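Local coordinates for protein maleylacetoacetate isomerase (Anaeromyxobacter dehalogenans, PDB 4IGJ) that probably isomerises maleylacetoacetate with glutathione as cofactor, as a zeta-class member of the glutathione transferase superfamily, at residues S35-R38 against V39-L43. Numbering follows the deposited sequence.
Sequences SAWR and VRLGL
Helix 34-45, the first helix of the thioredoxin-like glutathione-binding domain, carries Trp37 and Arg40 packed against each other one turn apart. Three i to i+4 bonds hold the turn: Arg40 N to Ala36 O (2.9 Å), Leu41 N to Trp37 O and Gly42 N to Arg38 O. Arg40, bent at chi3 (-60°), folds back along the helix and lays one guanidinium face over Trp37 CA, with Arg40 NH2 3.5 Å from Trp37 CB; the indole and guanidinium planes lie 17° apart. Its nitrogens are satisfied: NE donates to Ala226 O, NH1 to Ser29 OG and Tyr30 O, NH2 to Trp31 O. Cutting Arg40 back to alanine would probably leave those three carbonyls and the Ser29 hydroxyl without their guanidinium partner, weakening the polar link between the helix, the end of strand 24-29 with the residues after it, and Ala226. Trp37, whose CG lies opposite the backbone N (chi1 -174°), runs beside Leu41, with Trp37 CD1 3.7 Å from Leu41 CD1. Arg38 runs out extended from CG to NE, and its NH1 bonds Ser93 OG; Ser35, Arg38 and Ser93 all contact glutathione in a structure of this protein, placing this largely buried turn of the beta-alpha-beta unit beside the glutathione site of the GST fold.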
ATOM      1  N   SER A  35     -10.548   0.821   5.158  1.00  9.73           N
ATOM      2  CA  SER A  35      -9.414   0.025   5.594  1.00 11.77           C
ATOM      3  C   SER A  35      -9.849  -1.082   6.551  1.00 10.68           C
ATOM      4  O   SER A  35      -9.386  -2.228   6.434  1.00 12.09           O
ATOM      5  CB  SER A  35      -8.320   0.897   6.208  1.00 13.71           C
ATOM      6  OG  SER A  35      -7.178   0.109   6.513  1.00 29.88           O
ATOM      7  N   ALA A  36     -10.758  -0.762   7.472  1.00  9.30           N
ATOM      8  CA  ALA A  36     -11.259  -1.766   8.407  1.00 10.27           C
ATOM      9  C   ALA A  36     -12.100  -2.800   7.680  1.00 10.37           C
ATOM     10  O   ALA A  36     -12.049  -3.987   8.004  1.00  9.43           O
ATOM     11  CB  ALA A  36     -12.068  -1.120   9.528  1.00 12.48           C
ATOM     12  N   TRP A  37     -12.866  -2.354   6.691  1.00  9.20           N
ATOM     13  CA  TRP A  37     -13.697  -3.252   5.904  1.00  7.70           C
ATOM     14  C   TRP A  37     -12.844  -4.335   5.226  1.00  8.61           C
ATOM     15  O   TRP A  37     -13.241  -5.498   5.192  1.00  8.93           O
ATOM     16  CB  TRP A  37     -14.492  -2.416   4.894  1.00  9.04           C
ATOM     17  CG  TRP A  37     -15.540  -3.095   4.050  1.00  7.22           C
ATOM     18  CD1 TRP A  37     -15.811  -4.434   3.929  1.00  7.40           C
ATOM     19  CD2 TRP A  37     -16.453  -2.423   3.188  1.00  8.10           C
ATOM     20  NE1 TRP A  37     -16.839  -4.623   3.037  1.00  8.88           N
ATOM     21  CE2 TRP A  37     -17.251  -3.398   2.570  1.00  8.74           C
ATOM     22  CE3 TRP A  37     -16.669  -1.078   2.882  1.00  8.17           C
ATOM     23  CZ2 TRP A  37     -18.257  -3.068   1.656  1.00  9.26           C
ATOM     24  CZ3 TRP A  37     -17.646  -0.751   1.983  1.00  8.82           C
ATOM     25  CH2 TRP A  37     -18.439  -1.735   1.378  1.00  9.68           C
ATOM     26  N   ARG A  38     -11.676  -3.962   4.695  1.00  7.86           N
ATOM     27  CA  ARG A  38     -10.778  -4.940   4.077  1.00  8.42           C
ATOM     28  C   ARG A  38     -10.457  -6.057   5.048  1.00  7.90           C
ATOM     29  O   ARG A  38     -10.460  -7.236   4.673  1.00  6.99           O
ATOM     30  CB  ARG A  38      -9.464  -4.296   3.636  1.00  7.43           C
ATOM     31  CG  ARG A  38      -9.620  -3.118   2.675  1.00  6.21           C
ATOM     32  CD  ARG A  38      -8.389  -2.255   2.771  1.00  7.89           C
ATOM     33  NE  ARG A  38      -8.433  -1.078   1.916  1.00  8.78           N
ATOM     34  CZ  ARG A  38      -7.511  -0.121   1.945  1.00  8.90           C
ATOM     35  NH1 ARG A  38      -6.499  -0.198   2.800  1.00  8.00           N
ATOM     36  NH2 ARG A  38      -7.616   0.932   1.133  1.00  9.63           N
ATOM     37  N   VAL A  39     -10.171  -5.686   6.293  1.00  7.89           N
ATOM     38  CA  VAL A  39      -9.836  -6.670   7.312  1.00  7.72           C
ATOM     39  C   VAL A  39     -11.052  -7.516   7.698  1.00  7.96           C
ATOM     40  O   VAL A  39     -10.938  -8.740   7.840  1.00  8.82           O
ATOM     41  CB  VAL A  39      -9.139  -6.024   8.520  1.00  7.95           C
ATOM     42  CG1 VAL A  39      -8.821  -7.068   9.585  1.00  9.61           C
ATOM     43  CG2 VAL A  39      -7.848  -5.337   8.053  1.00  8.40           C
ATOM     44  N   ARG A  40     -12.217  -6.884   7.809  1.00  8.37           N
ATOM     45  CA  ARG A  40     -13.454  -7.622   8.066  1.00  8.75           C
ATOM     46  C   ARG A  40     -13.697  -8.666   6.980  1.00  8.97           C
ATOM     47  O   ARG A  40     -14.160  -9.769   7.267  1.00 10.41           O
ATOM     48  CB  ARG A  40     -14.651  -6.672   8.162  1.00  9.02           C
ATOM     49  CG  ARG A  40     -14.551  -5.696   9.308  1.00  9.39           C
ATOM     50  CD  ARG A  40     -15.908  -5.080   9.640  1.00 10.73           C
ATOM     51  NE  ARG A  40     -16.505  -4.350   8.521  1.00  9.59           N
ATOM     52  CZ  ARG A  40     -16.480  -3.026   8.377  1.00 10.86           C
ATOM     53  NH1 ARG A  40     -15.863  -2.251   9.268  1.00 11.03           N
ATOM     54  NH2 ARG A  40     -17.074  -2.476   7.324  1.00 10.73           N
ATOM     55  N   LEU A  41     -13.383  -8.324   5.735  1.00  8.38           N
ATOM     56  CA  LEU A  41     -13.513  -9.273   4.637  1.00  8.64           C
ATOM     57  C   LEU A  41     -12.539 -10.442   4.767  1.00  9.39           C
ATOM     58  O   LEU A  41     -12.925 -11.595   4.575  1.00  9.63           O
ATOM     59  CB  LEU A  41     -13.348  -8.567   3.292  1.00  7.64           C
ATOM     60  CG  LEU A  41     -14.593  -7.770   2.900  1.00  7.62           C
ATOM     61  CD1 LEU A  41     -14.265  -6.897   1.702  1.00  8.32           C
ATOM     62  CD2 LEU A  41     -15.729  -8.724   2.580  1.00 10.22           C
ATOM     63  N   GLY A  42     -11.289 -10.156   5.122  1.00  7.78           N
ATOM     64  CA  GLY A  42     -10.320 -11.220   5.308  1.00  9.26           C
ATOM     65  C   GLY A  42     -10.763 -12.173   6.404  1.00 10.70           C
ATOM     66  O   GLY A  42     -10.663 -13.387   6.242  1.00 11.03           O
ATOM     67  N   LEU A  43     -11.252 -11.620   7.513  1.00  9.69           N
ATOM     68  CA  LEU A  43     -11.723 -12.433   8.636  1.00  8.75           C
ATOM     69  C   LEU A  43     -12.925 -13.290   8.235  1.00 12.25           C
ATOM     70  O   LEU A  43     -12.979 -14.494   8.533  1.00 11.29           O
ATOM     71  CB  LEU A  43     -12.072 -11.531   9.812  1.00 11.02           C
ATOM     72  CG  LEU A  43     -10.859 -10.835  10.424  1.00  8.22           C
ATOM     73  CD1 LEU A  43     -11.283  -9.620  11.250  1.00 10.91           C
ATOM     74  CD2 LEU A  43     -10.033 -11.806  11.266  1.00 13.77           C
TER